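Local coordinates for protein N-acetylglucosamine-specific lectin (Saxidomus purpuratus, PDB 6A7T) that is a C-type lectin that recognises N-acetylglucosamine independently of calcium, although a calcium ion is bound in the structure, at residues Glu32-Gly36 and Ser37-Phe41; Arg46-Glu49 and Asp50-Phe54; Ser68-Asp71 and Asp72-Gly76. All blocks are in the same frame, centred on the assembly; numbering follows the deposited sequence.

Contact 1: Glu32-Gly36 and Ser37-Phe41; sequences EWFGG and SCYLF
Glu32 pairs with Tyr39 through two backbone hydrogen bonds, Glu32 N to Tyr39 O and Tyr39 N to Glu32 O, each 2.8 Å long. The same Glu32 carbonyl oxygen receives a CA-H...O contact from Cys38 CA and lies in the plane of the Tyr39 ring, at its edge. The extended side chain of Glu32 crosses that of Phe41 at about a right angle, bringing OE1 to 4.1 Å from Phe41 CE1; both residues also pack on Val77 of helix 68-78. Trp33 stands on the other face of the sheet, beside Cys38 in the non-hydrogen-bonded pair. With CG anti to the backbone N (chi1 -172°), its indole lies against the turn, with Gly36 N 3.2 Å from the ring plane, toward the rim. Cys38 SG, disulfide-bonded to Cys27, meets the indole edge 4.1 Å from Trp33 CD1, a sulfur-aromatic contact, and Trp33 NE1 donates to Cys22 O. This is a beta hairpin with a two-residue loop, consistent with the disulfide-bearing N-terminal hairpin of long-form C-type lectin domains. Phe34 N donates to Ser37 O (2.9 Å), and Ser37 N returns a bond to Phe34 O from above the carbonyl plane. Phe34 CB packs 3.9 Å from Tyr39 CE1, while one water donates to both Phe34 O and Tyr39 OH (2.8 Å to the hydroxyl). That hydroxyl is also hydrogen-bonded to Glu70, a calcium ligand. Gly35 and Gly36, with phi of 65° and 92°, occupy the two central positions of the type I' turn from Phe34 to Ser37, whose OG is hydrogen-bonded to Glu153, another calcium ligand.

Contact 2: Arg46-Glu49 and Asp50-Phe54; sequences RGWE and DSKTF
Arg46 lays its guanidinium flat on the Phe54 ring, the planes only 9° apart and CZ 3.6 Å from the ring centroid, a stacked cation-pi contact. Arg46 NH2 lies over the middle of the ring, 3.4 Å from Phe54 CE1. The chain is extended from CG to NE, which carries the group past Ser51 and Asp50 to Phe54, one turn further along the helix than Asp50. Arg46 NH1 forms a salt bridge with Asp42 and donates to a water at the guanidinium edge that in turn donates to Ser51 OG, which together with the stack probably limits rotation of the group.

Asp50 touches Arg46 CB with its own CB (4.0 Å) and turns its carboxylate to the helix start. There a water accepts from Gly47 N, at the N-cap, and donates to OD2 of Asp50 (2.7 Å), the third residue of the helix. Gly47 O is gripped twice, by Ser51 N at 2.8 Å and by Ser51 OG at 2.9 Å. Glu49, bent at chi2 (-71°), runs alongside Lys52, with OE1 4.1 Å from Lys52 CD; the lysine ammonium is salt-bridged to Glu56.

The first turns of helix 48-57 rest on the sheet of strands 37-43, 148-154 and 61-62, where Phe54 meets Leu40 and Cys152 and Ser51 meets Leu62, while Trp48 reaches strand 86-94 of the other sheet, hydrogen-bonding through NE1 to Ile89 O.

Contact 3: Ser68-Asp71 and Asp72-Gly76; sequences SEED and DFIRG. With CA (calcium ion), chain C.
Arg75 grips a single carboxylate oxygen of Asp71 with both terminal nitrogens, NH1 at 3.0 Å and NH2 at 2.9 Å from OD2. The oxygen lies near the guanidinium plane, but the two flat groups are turned 68° to each other: NH2 arrives on the syn side of OD2 and NH1 from above the carboxylate plane, both from the same face. A bend at chi3 (-65°) turns the guanidinium back toward Asp71, one turn earlier. Asp72 OD1 adds a longer salt bridge to Arg75 NH1 (3.4 Å), and one water donates to both Asp71 OD2 and Asp72 OD1, which would ease the closeness of the two acids. The extended Glu70 side chain ends in a bidentate carboxylate on the calcium ion, OE1 at 2.4 Å and OE2 at 2.6 Å from the metal, with Thr64, Glu66, Glu153 and two waters completing the site.

Asp71 and Arg75 are four residues apart in helix 68-78 of the C-type lectin domain, where Arg75 N also bonds to Asp71 O. Glu70 CG touches Ile74 CD1 (4.1 Å), and its OE1 also meets the hydroxyl of Tyr39. Further out, Asp71 OD1 hydrogen-bonds to Tyr127 OH on strand 124-130 and Arg75 NH2 to Trp135 O, just before strand 136-140, which probably helps to position the pair.

In the fold
From the N terminus the contacts follow in series, none nested in or crossing another, and each is a local closure within one continuous segment. Contact 1 closes the hairpin that opens the first antiparallel sheet; strand 37-43 then leads on to contact 2, the start of helix 48-57. Contact 3, in helix 68-78, comes after strand 61-62 of the same sheet. The two helical contacts lie on opposite sides of the chain's centre, their nearest atoms about 13 Å apart. Contact 1 touches both: Leu40 packs on Phe54, while Phe34 stacks on Phe73 and thereby joins the hairpin to the calcium-binding helix.

Contact 1: Glu32-Gly36 and Ser37-Phe41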
ATOM      1  N   GLU A  32      -7.309  -5.380  -7.569  1.00 10.59           N
ATOM      2  CA  GLU A  32      -5.870  -5.108  -7.684  1.00 12.63           C
ATOM      3  C   GLU A  32      -5.364  -4.427  -6.427  1.00 11.36           C
ATOM      4  O   GLU A  32      -6.010  -3.589  -5.883  1.00 10.37           O
ATOM      5  CB  GLU A  32      -5.583  -4.110  -8.797  1.00 15.54           C
ATOM      6  CG  GLU A  32      -5.736  -4.672 -10.170  1.00 21.25           C
ATOM      7  CD  GLU A  32      -5.124  -3.650 -11.120  1.00 24.84           C
ATOM      8  OE1 GLU A  32      -5.825  -3.241 -12.066  1.00 29.40           O
ATOM      9  OE2 GLU A  32      -3.931  -3.253 -10.875  1.00 24.66           O
ATOM     10  N   TRP A  33      -4.131  -4.753  -6.017  1.00 10.03           N
ATOM     11  CA  TRP A  33      -3.493  -4.154  -4.842  1.00 10.10           C
ATOM     12  C   TRP A  33      -2.566  -3.004  -5.233  1.00  9.75           C
ATOM     13  O   TRP A  33      -1.808  -3.117  -6.199  1.00 12.46           O
ATOM     14  CB  TRP A  33      -2.702  -5.222  -4.101  1.00 10.93           C
ATOM     15  CG  TRP A  33      -2.155  -4.798  -2.775  1.00 11.72           C
ATOM     16  CD1 TRP A  33      -2.794  -4.945  -1.580  1.00 12.12           C
ATOM     17  CD2 TRP A  33      -0.896  -4.161  -2.479  1.00 12.73           C
ATOM     18  NE1 TRP A  33      -1.992  -4.503  -0.573  1.00 12.58           N
ATOM     19  CE2 TRP A  33      -0.828  -4.020  -1.082  1.00 13.68           C
ATOM     20  CE3 TRP A  33       0.211  -3.774  -3.247  1.00 14.28           C
ATOM     21  CZ2 TRP A  33       0.246  -3.428  -0.417  1.00 14.15           C
ATOM     22  CZ3 TRP A  33       1.295  -3.207  -2.587  1.00 14.52           C
ATOM     23  CH2 TRP A  33       1.305  -3.016  -1.204  1.00 14.33           C
ATOM     24  N   PHE A  34      -2.609  -1.956  -4.433  1.00 10.25           N
ATOM     25  CA  PHE A  34      -1.646  -0.882  -4.507  1.00 12.06           C
ATOM     26  C   PHE A  34      -1.630  -0.153  -3.170  1.00 12.64           C
ATOM     27  O   PHE A  34      -2.662   0.213  -2.654  1.00 11.53           O
ATOM     28  CB  PHE A  34      -2.000   0.078  -5.645  1.00 13.61           C
ATOM     29  CG  PHE A  34      -1.104   1.288  -5.661  1.00 15.32           C
ATOM     30  CD1 PHE A  34       0.175   1.184  -6.180  1.00 18.07           C
ATOM     31  CD2 PHE A  34      -1.486   2.463  -5.040  1.00 16.84           C
ATOM     32  CE1 PHE A  34       1.032   2.268  -6.126  1.00 19.18           C
ATOM     33  CE2 PHE A  34      -0.638   3.558  -5.029  1.00 20.33           C
ATOM     34  CZ  PHE A  34       0.610   3.444  -5.567  1.00 19.95           C
ATOM     35  N   GLY A  35      -0.432   0.058  -2.592  1.00 13.30           N
ATOM     36  CA  GLY A  35      -0.325   1.075  -1.536  1.00 12.82           C
ATOM     37  C   GLY A  35      -1.117   0.748  -0.265  1.00 12.28           C
ATOM     38  O   GLY A  35      -1.564   1.657   0.420  1.00 14.26           O
ATOM     39  N   GLY A  36      -1.336  -0.541  -0.012  1.00 12.57           N
ATOM     40  CA  GLY A  36      -1.993  -1.027   1.168  1.00 12.28           C
ATOM     41  C   GLY A  36      -3.486  -1.190   1.001  1.00 11.54           C
ATOM     42  O   GLY A  36      -4.190  -1.545   1.944  1.00 12.01           O
ATOM     43  N   SER A  37      -3.988  -0.944  -0.204  1.00 10.17           N
ATOM     44  CA  SER A  37      -5.432  -1.083  -0.478  1.00  9.31           C
ATOM     45  C   SER A  37      -5.656  -2.026  -1.644  1.00  9.23           C
ATOM     46  O   SER A  37      -4.796  -2.187  -2.480  1.00  8.19           O
ATOM     47  CB  SER A  37      -6.040   0.241  -0.836  1.00  9.27           C
ATOM     48  OG  SER A  37      -6.063   1.102   0.276  1.00 10.86           O
ATOM     49  N   CYS A  38      -6.863  -2.607  -1.683  1.00  8.72           N
ATOM     50  CA  CYS A  38      -7.381  -3.344  -2.837  1.00  8.25           C
ATOM     51  C   CYS A  38      -8.419  -2.475  -3.571  1.00  7.83           C
ATOM     52  O   CYS A  38      -9.212  -1.793  -2.964  1.00  8.51           O
ATOM     53  CB  CYS A  38      -7.990  -4.664  -2.417  1.00  8.47           C
ATOM     54  SG  CYS A  38      -6.792  -5.802  -1.670  1.00 11.34           S
ATOM     55  N   TYR A  39      -8.363  -2.525  -4.895  1.00  7.64           N
ATOM     56  CA  TYR A  39      -9.214  -1.730  -5.772  1.00  7.93           C
ATOM     57  C   TYR A  39      -9.990  -2.619  -6.739  1.00  7.87           C
ATOM     58  O   TYR A  39      -9.436  -3.545  -7.356  1.00  8.03           O
ATOM     59  CB  TYR A  39      -8.362  -0.788  -6.601  1.00  7.66           C
ATOM     60  CG  TYR A  39      -7.537   0.186  -5.794  1.00  7.88           C
ATOM     61  CD1 TYR A  39      -6.346  -0.205  -5.190  1.00  7.99           C
ATOM     62  CD2 TYR A  39      -7.942   1.500  -5.626  1.00  8.25           C
ATOM     63  CE1 TYR A  39      -5.600   0.676  -4.406  1.00  8.53           C
ATOM     64  CE2 TYR A  39      -7.158   2.409  -4.940  1.00  9.18           C
ATOM     65  CZ  TYR A  39      -6.016   1.985  -4.278  1.00  9.05           C
ATOM     66  OH  TYR A  39      -5.296   2.928  -3.598  1.00 10.69           O
ATOM     67  N   LEU A  40     -11.244  -2.183  -6.994  1.00  7.47           N
ATOM     68  CA  LEU A  40     -12.093  -2.789  -8.011  1.00  8.42           C
ATOM     69  C   LEU A  40     -12.456  -1.714  -9.025  1.00  8.18           C
ATOM     70  O   LEU A  40     -13.090  -0.721  -8.654  1.00  8.37           O
ATOM     71  CB  LEU A  40     -13.362  -3.325  -7.339  1.00  8.73           C
ATOM     72  CG  LEU A  40     -14.372  -3.986  -8.302  1.00  9.85           C
ATOM     73  CD1 LEU A  40     -13.796  -5.212  -8.949  1.00 12.22           C
ATOM     74  CD2 LEU A  40     -15.650  -4.339  -7.588  1.00 11.30           C
ATOM     75  N   PHE A  41     -12.061  -1.929 -10.284  1.00  9.22           N
ATOM     76  CA  PHE A  41     -12.440  -1.095 -11.401  1.00  9.30           C
ATOM     77  C   PHE A  41     -13.684  -1.726 -12.017  1.00  9.55           C
ATOM     78  O   PHE A  41     -13.567  -2.638 -12.855  1.00 12.24           O
ATOM     79  CB  PHE A  41     -11.241  -0.941 -12.342  1.00  9.31           C
ATOM     80  CG  PHE A  41     -10.063  -0.254 -11.703  1.00  9.74           C
ATOM     81  CD1 PHE A  41      -9.172  -0.965 -10.903  1.00  8.83           C
ATOM     82  CD2 PHE A  41      -9.801   1.103 -11.924  1.00  9.07           C
ATOM     83  CE1 PHE A  41      -8.066  -0.342 -10.333  1.00  9.85           C
ATOM     84  CE2 PHE A  41      -8.716   1.723 -11.331  1.00  9.69           C
ATOM     85  CZ  PHE A  41      -7.841   1.003 -10.548  1.00  9.81           C
TER
HETATM   86  O   HOH W   1      -3.557   2.926  -1.413  1.00 16.40           O

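Contact 2: Arg46-Glu49 and Asp50-Phe54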
ATOM      1  N   ARG A  46     -23.547   2.598 -13.339  1.00  9.88           N
ATOM      2  CA  ARG A  46     -24.477   3.006 -12.278  1.00  9.65           C
ATOM      3  C   ARG A  46     -24.321   4.510 -12.058  1.00  9.31           C
ATOM      4  O   ARG A  46     -23.265   5.081 -12.321  1.00  8.84           O
ATOM      5  CB  ARG A  46     -24.154   2.315 -10.949  1.00 10.46           C
ATOM      6  CG  ARG A  46     -23.935   0.809 -10.986  1.00 10.99           C
ATOM      7  CD  ARG A  46     -23.453   0.325  -9.621  1.00 10.99           C
ATOM      8  NE  ARG A  46     -23.185  -1.099  -9.578  1.00 11.43           N
ATOM      9  CZ  ARG A  46     -22.033  -1.645  -9.955  1.00 10.57           C
ATOM     10  NH1 ARG A  46     -21.060  -0.876 -10.374  1.00 10.82           N
ATOM     11  NH2 ARG A  46     -21.858  -2.950  -9.902  1.00 11.26           N
ATOM     12  N   GLY A  47     -25.388   5.170 -11.571  1.00  9.58           N
ATOM     13  CA  GLY A  47     -25.321   6.523 -11.129  1.00 10.51           C
ATOM     14  C   GLY A  47     -24.358   6.637  -9.964  1.00 10.59           C
ATOM     15  O   GLY A  47     -23.946   5.627  -9.427  1.00  9.19           O
ATOM     16  N   TRP A  48     -23.933   7.858  -9.652  1.00  9.24           N
ATOM     17  CA  TRP A  48     -22.866   8.044  -8.645  1.00  8.58           C
ATOM     18  C   TRP A  48     -23.334   7.532  -7.290  1.00  9.19           C
ATOM     19  O   TRP A  48     -22.571   6.803  -6.640  1.00  8.31           O
ATOM     20  CB  TRP A  48     -22.436   9.494  -8.576  1.00  8.07           C
ATOM     21  CG  TRP A  48     -21.300   9.742  -7.645  1.00  8.32           C
ATOM     22  CD1 TRP A  48     -19.987   9.801  -8.003  1.00  8.41           C
ATOM     23  CD2 TRP A  48     -21.347   9.992  -6.237  1.00  7.33           C
ATOM     24  NE1 TRP A  48     -19.222  10.112  -6.923  1.00  7.74           N
ATOM     25  CE2 TRP A  48     -20.036  10.211  -5.818  1.00  7.61           C
ATOM     26  CE3 TRP A  48     -22.380  10.062  -5.291  1.00  8.16           C
ATOM     27  CZ2 TRP A  48     -19.728  10.438  -4.487  1.00  7.22           C
ATOM     28  CZ3 TRP A  48     -22.082  10.421  -3.993  1.00  7.88           C
ATOM     29  CH2 TRP A  48     -20.759  10.555  -3.588  1.00  7.98           C
ATOM     30  N   GLU A  49     -24.541   7.921  -6.867  1.00  9.04           N
ATOM     31  CA  GLU A  49     -25.069   7.419  -5.599  1.00  9.62           C
ATOM     32  C   GLU A  49     -25.165   5.880  -5.615  1.00  9.00           C
ATOM     33  O   GLU A  49     -24.847   5.261  -4.603  1.00 10.05           O
ATOM     34  CB  GLU A  49     -26.446   8.003  -5.306  1.00 11.56           C
ATOM     35  CG  GLU A  49     -26.375   9.435  -4.865  1.00 13.64           C
ATOM     36  CD  GLU A  49     -25.797   9.686  -3.478  1.00 16.77           C
ATOM     37  OE1 GLU A  49     -25.605   8.724  -2.719  1.00 22.13           O
ATOM     38  OE2 GLU A  49     -25.625  10.883  -3.150  1.00 22.53           O
ATOM     39  N   ASP A  50     -25.665   5.275  -6.695  1.00  8.66           N
ATOM     40  CA  ASP A  50     -25.726   3.813  -6.743  1.00  8.99           C
ATOM     41  C   ASP A  50     -24.324   3.170  -6.754  1.00  7.64           C
ATOM     42  O   ASP A  50     -24.181   2.066  -6.231  1.00  8.37           O
ATOM     43  CB  ASP A  50     -26.551   3.287  -7.909  1.00 10.65           C
ATOM     44  CG  ASP A  50     -28.037   3.514  -7.690  1.00 13.06           C
ATOM     45  OD1 ASP A  50     -28.444   3.776  -6.533  1.00 15.25           O
ATOM     46  OD2 ASP A  50     -28.792   3.361  -8.693  1.00 15.28           O
ATOM     47  N   SER A  51     -23.348   3.878  -7.304  1.00  7.35           N
ATOM     48  CA  SER A  51     -21.931   3.408  -7.237  1.00  6.76           C
ATOM     49  C   SER A  51     -21.442   3.461  -5.795  1.00  6.75           C
ATOM     50  O   SER A  51     -20.708   2.552  -5.373  1.00  5.92           O
ATOM     51  CB  SER A  51     -21.024   4.217  -8.156  1.00  6.95           C
ATOM     52  OG  SER A  51     -21.478   4.146  -9.510  1.00  8.15           O
ATOM     53  N   LYS A  52     -21.757   4.534  -5.079  1.00  6.61           N
ATOM     54  CA  LYS A  52     -21.370   4.645  -3.670  1.00  7.08           C
ATOM     55  C   LYS A  52     -21.933   3.462  -2.865  1.00  6.96           C
ATOM     56  O   LYS A  52     -21.202   2.813  -2.107  1.00  6.32           O
ATOM     57  CB  LYS A  52     -21.843   5.978  -3.118  1.00  8.16           C
ATOM     58  CG  LYS A  52     -21.465   6.304  -1.680  1.00  9.82           C
ATOM     59  CD  LYS A  52     -21.943   7.671  -1.310  1.00 12.73           C
ATOM     60  CE  LYS A  52     -21.425   8.090   0.025  1.00 15.92           C
ATOM     61  NZ  LYS A  52     -22.134   7.350   1.080  1.00 19.31           N
ATOM     62  N   THR A  53     -23.220   3.192  -3.055  1.00  7.89           N
ATOM     63  CA  THR A  53     -23.916   2.069  -2.445  1.00  9.17           C
ATOM     64  C   THR A  53     -23.246   0.744  -2.795  1.00  8.89           C
ATOM     65  O   THR A  53     -23.051  -0.152  -1.932  1.00  9.91           O
ATOM     66  CB  THR A  53     -25.394   2.078  -2.869  1.00 10.51           C
ATOM     67  OG1 THR A  53     -25.899   3.277  -2.293  1.00 13.69           O
ATOM     68  CG2 THR A  53     -26.138   0.884  -2.310  1.00 13.51           C
ATOM     69  N   PHE A  54     -22.889   0.591  -4.054  1.00  7.92           N
ATOM     70  CA  PHE A  54     -22.317  -0.632  -4.526  1.00  7.44           C
ATOM     71  C   PHE A  54     -20.971  -0.870  -3.859  1.00  7.62           C
ATOM     72  O   PHE A  54     -20.737  -1.957  -3.360  1.00  7.63           O
ATOM     73  CB  PHE A  54     -22.140  -0.637  -6.038  1.00  8.46           C
ATOM     74  CG  PHE A  54     -21.333  -1.809  -6.502  1.00  8.48           C
ATOM     75  CD1 PHE A  54     -21.849  -3.095  -6.393  1.00  9.81           C
ATOM     76  CD2 PHE A  54     -20.044  -1.644  -6.970  1.00  8.67           C
ATOM     77  CE1 PHE A  54     -21.085  -4.188  -6.778  1.00 10.24           C
ATOM     78  CE2 PHE A  54     -19.281  -2.749  -7.344  1.00  9.53           C
ATOM     79  CZ  PHE A  54     -19.814  -4.011  -7.279  1.00 10.28           C
TER
HETATM   80  O   HOH W   2     -20.593   2.011 -11.103  1.00  9.93           O
HETATM   81  O   HOH W   3     -27.831   3.649 -11.199  1.00 14.73           O

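Contact 3: Ser68-Asp71 and Asp72-Gly76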
ATOM      1  N   SER A  68      -0.392  11.765  -5.140  1.00 20.58           N
ATOM      2  CA  SER A  68      -0.049  11.656  -6.599  1.00 21.09           C
ATOM      3  C   SER A  68       0.322  10.212  -6.983  1.00 19.20           C
ATOM      4  O   SER A  68       0.008   9.771  -8.124  1.00 18.73           O
ATOM      5  CB  SER A  68       1.093  12.598  -6.947  1.00 21.54           C
ATOM      6  OG  SER A  68       2.268  12.091  -6.313  1.00 26.87           O
ATOM      7  N   GLU A  69       0.963   9.464  -6.075  1.00 17.60           N
ATOM      8  CA  GLU A  69       1.330   8.060  -6.276  1.00 18.75           C
ATOM      9  C   GLU A  69       0.049   7.239  -6.577  1.00 16.53           C
ATOM     10  O   GLU A  69       0.012   6.363  -7.493  1.00 15.16           O
ATOM     11  CB  GLU A  69       2.031   7.443  -5.067  1.00 22.55           C
ATOM     12  CG  GLU A  69       3.391   8.019  -4.748  1.00 27.74           C
ATOM     13  CD  GLU A  69       3.423   9.253  -3.846  1.00 28.74           C
ATOM     14  OE1 GLU A  69       2.404   9.962  -3.710  1.00 32.74           O
ATOM     15  OE2 GLU A  69       4.515   9.545  -3.331  1.00 37.86           O
ATOM     16  N   GLU A  70      -1.006   7.532  -5.810  1.00 14.48           N
ATOM     17  CA  GLU A  70      -2.265   6.748  -5.979  1.00 13.07           C
ATOM     18  C   GLU A  70      -2.939   7.166  -7.272  1.00 11.68           C
ATOM     19  O   GLU A  70      -3.531   6.332  -7.997  1.00 11.80           O
ATOM     20  CB  GLU A  70      -3.182   6.941  -4.762  1.00 12.23           C
ATOM     21  CG  GLU A  70      -4.444   6.047  -4.779  1.00 12.84           C
ATOM     22  CD  GLU A  70      -5.337   6.235  -3.559  1.00 13.16           C
ATOM     23  OE1 GLU A  70      -6.177   5.372  -3.334  1.00 11.44           O
ATOM     24  OE2 GLU A  70      -5.171   7.221  -2.775  1.00 14.50           O
ATOM     25  N   ASP A  71      -2.879   8.465  -7.554  1.00 11.88           N
ATOM     26  CA  ASP A  71      -3.428   9.031  -8.769  1.00 12.01           C
ATOM     27  C   ASP A  71      -2.790   8.329  -9.971  1.00 12.00           C
ATOM     28  O   ASP A  71      -3.490   7.927 -10.904  1.00 10.47           O
ATOM     29  CB  ASP A  71      -3.207  10.533  -8.799  1.00 13.08           C
ATOM     30  CG  ASP A  71      -3.765  11.231 -10.012  1.00 13.75           C
ATOM     31  OD1 ASP A  71      -4.972  11.251 -10.188  1.00 12.82           O
ATOM     32  OD2 ASP A  71      -2.910  11.805 -10.787  1.00 14.82           O
ATOM     33  N   ASP A  72      -1.475   8.157  -9.914  1.00 13.22           N
ATOM     34  CA  ASP A  72      -0.744   7.545 -11.021  1.00 13.60           C
ATOM     35  C   ASP A  72      -1.188   6.091 -11.205  1.00 13.19           C
ATOM     36  O   ASP A  72      -1.406   5.625 -12.346  1.00 12.55           O
ATOM     37  CB  ASP A  72       0.782   7.707 -10.835  1.00 14.12           C
ATOM     38  CG  ASP A  72       1.331   9.135 -11.014  1.00 16.37           C
ATOM     39  OD1 ASP A  72       0.613  10.016 -11.545  1.00 16.56           O
ATOM     40  OD2 ASP A  72       2.516   9.388 -10.581  1.00 19.01           O
ATOM     41  N   PHE A  73      -1.293   5.343 -10.114  1.00 12.15           N
ATOM     42  CA  PHE A  73      -1.727   3.998 -10.143  1.00 11.48           C
ATOM     43  C   PHE A  73      -3.070   3.935 -10.865  1.00 10.81           C
ATOM     44  O   PHE A  73      -3.267   3.126 -11.743  1.00 11.37           O
ATOM     45  CB  PHE A  73      -1.838   3.406  -8.729  1.00 12.60           C
ATOM     46  CG  PHE A  73      -2.664   2.159  -8.678  1.00 12.48           C
ATOM     47  CD1 PHE A  73      -2.205   0.979  -9.245  1.00 14.08           C
ATOM     48  CD2 PHE A  73      -3.933   2.185  -8.104  1.00 13.47           C
ATOM     49  CE1 PHE A  73      -2.998  -0.168  -9.250  1.00 14.94           C
ATOM     50  CE2 PHE A  73      -4.713   1.041  -8.106  1.00 14.03           C
ATOM     51  CZ  PHE A  73      -4.242  -0.130  -8.655  1.00 14.36           C
ATOM     52  N   ILE A  74      -4.040   4.757 -10.434  1.00 10.28           N
ATOM     53  CA  ILE A  74      -5.393   4.682 -10.994  1.00 10.54           C
ATOM     54  C   ILE A  74      -5.327   4.982 -12.489  1.00 10.77           C
ATOM     55  O   ILE A  74      -5.936   4.263 -13.286  1.00 10.21           O
ATOM     56  CB  ILE A  74      -6.339   5.624 -10.244  1.00 11.20           C
ATOM     57  CG1 ILE A  74      -6.561   5.130  -8.816  1.00 11.44           C
ATOM     58  CG2 ILE A  74      -7.636   5.797 -11.010  1.00 12.40           C
ATOM     59  CD1 ILE A  74      -7.139   6.152  -7.876  1.00 11.74           C
ATOM     60  N   ARG A  75      -4.598   6.047 -12.849  1.00 11.17           N
ATOM     61  CA  ARG A  75      -4.493   6.443 -14.235  1.00 12.26           C
ATOM     62  C   ARG A  75      -3.909   5.284 -15.047  1.00 11.84           C
ATOM     63  O   ARG A  75      -4.340   5.056 -16.183  1.00 12.03           O
ATOM     64  CB  ARG A  75      -3.683   7.722 -14.385  1.00 13.15           C
ATOM     65  CG  ARG A  75      -3.717   8.239 -15.821  1.00 14.35           C
ATOM     66  CD  ARG A  75      -2.988   9.545 -15.982  1.00 14.69           C
ATOM     67  NE  ARG A  75      -3.618  10.620 -15.252  1.00 13.48           N
ATOM     68  CZ  ARG A  75      -3.285  11.049 -14.050  1.00 13.33           C
ATOM     69  NH1 ARG A  75      -2.199  10.631 -13.441  1.00 12.47           N
ATOM     70  NH2 ARG A  75      -4.097  11.919 -13.467  1.00 15.55           N
ATOM     71  N   GLY A  76      -2.902   4.613 -14.481  1.00 11.58           N
ATOM     72  CA  GLY A  76      -2.272   3.429 -15.142  1.00 13.38           C
ATOM     73  C   GLY A  76      -3.263   2.365 -15.569  1.00 13.38           C
ATOM     74  O   GLY A  76      -3.126   1.801 -16.663  1.00 16.13           O
TER
HETATM   75 CA    CA C 201      -7.007   6.137  -1.202  1.00 11.63          CA
HETATM   76  O   HOH W   4       3.201  11.221  -8.997  1.00 24.97           O
HETATM   77  O   HOH W   5      -0.490  12.550 -10.698  1.00 24.39           O
HETATM   78  O   HOH W   6      -4.935   5.467  -0.028  1.00 15.55           O
HETATM   79  O   HOH W   7      -7.898   5.850   1.102  1.00 11.13           O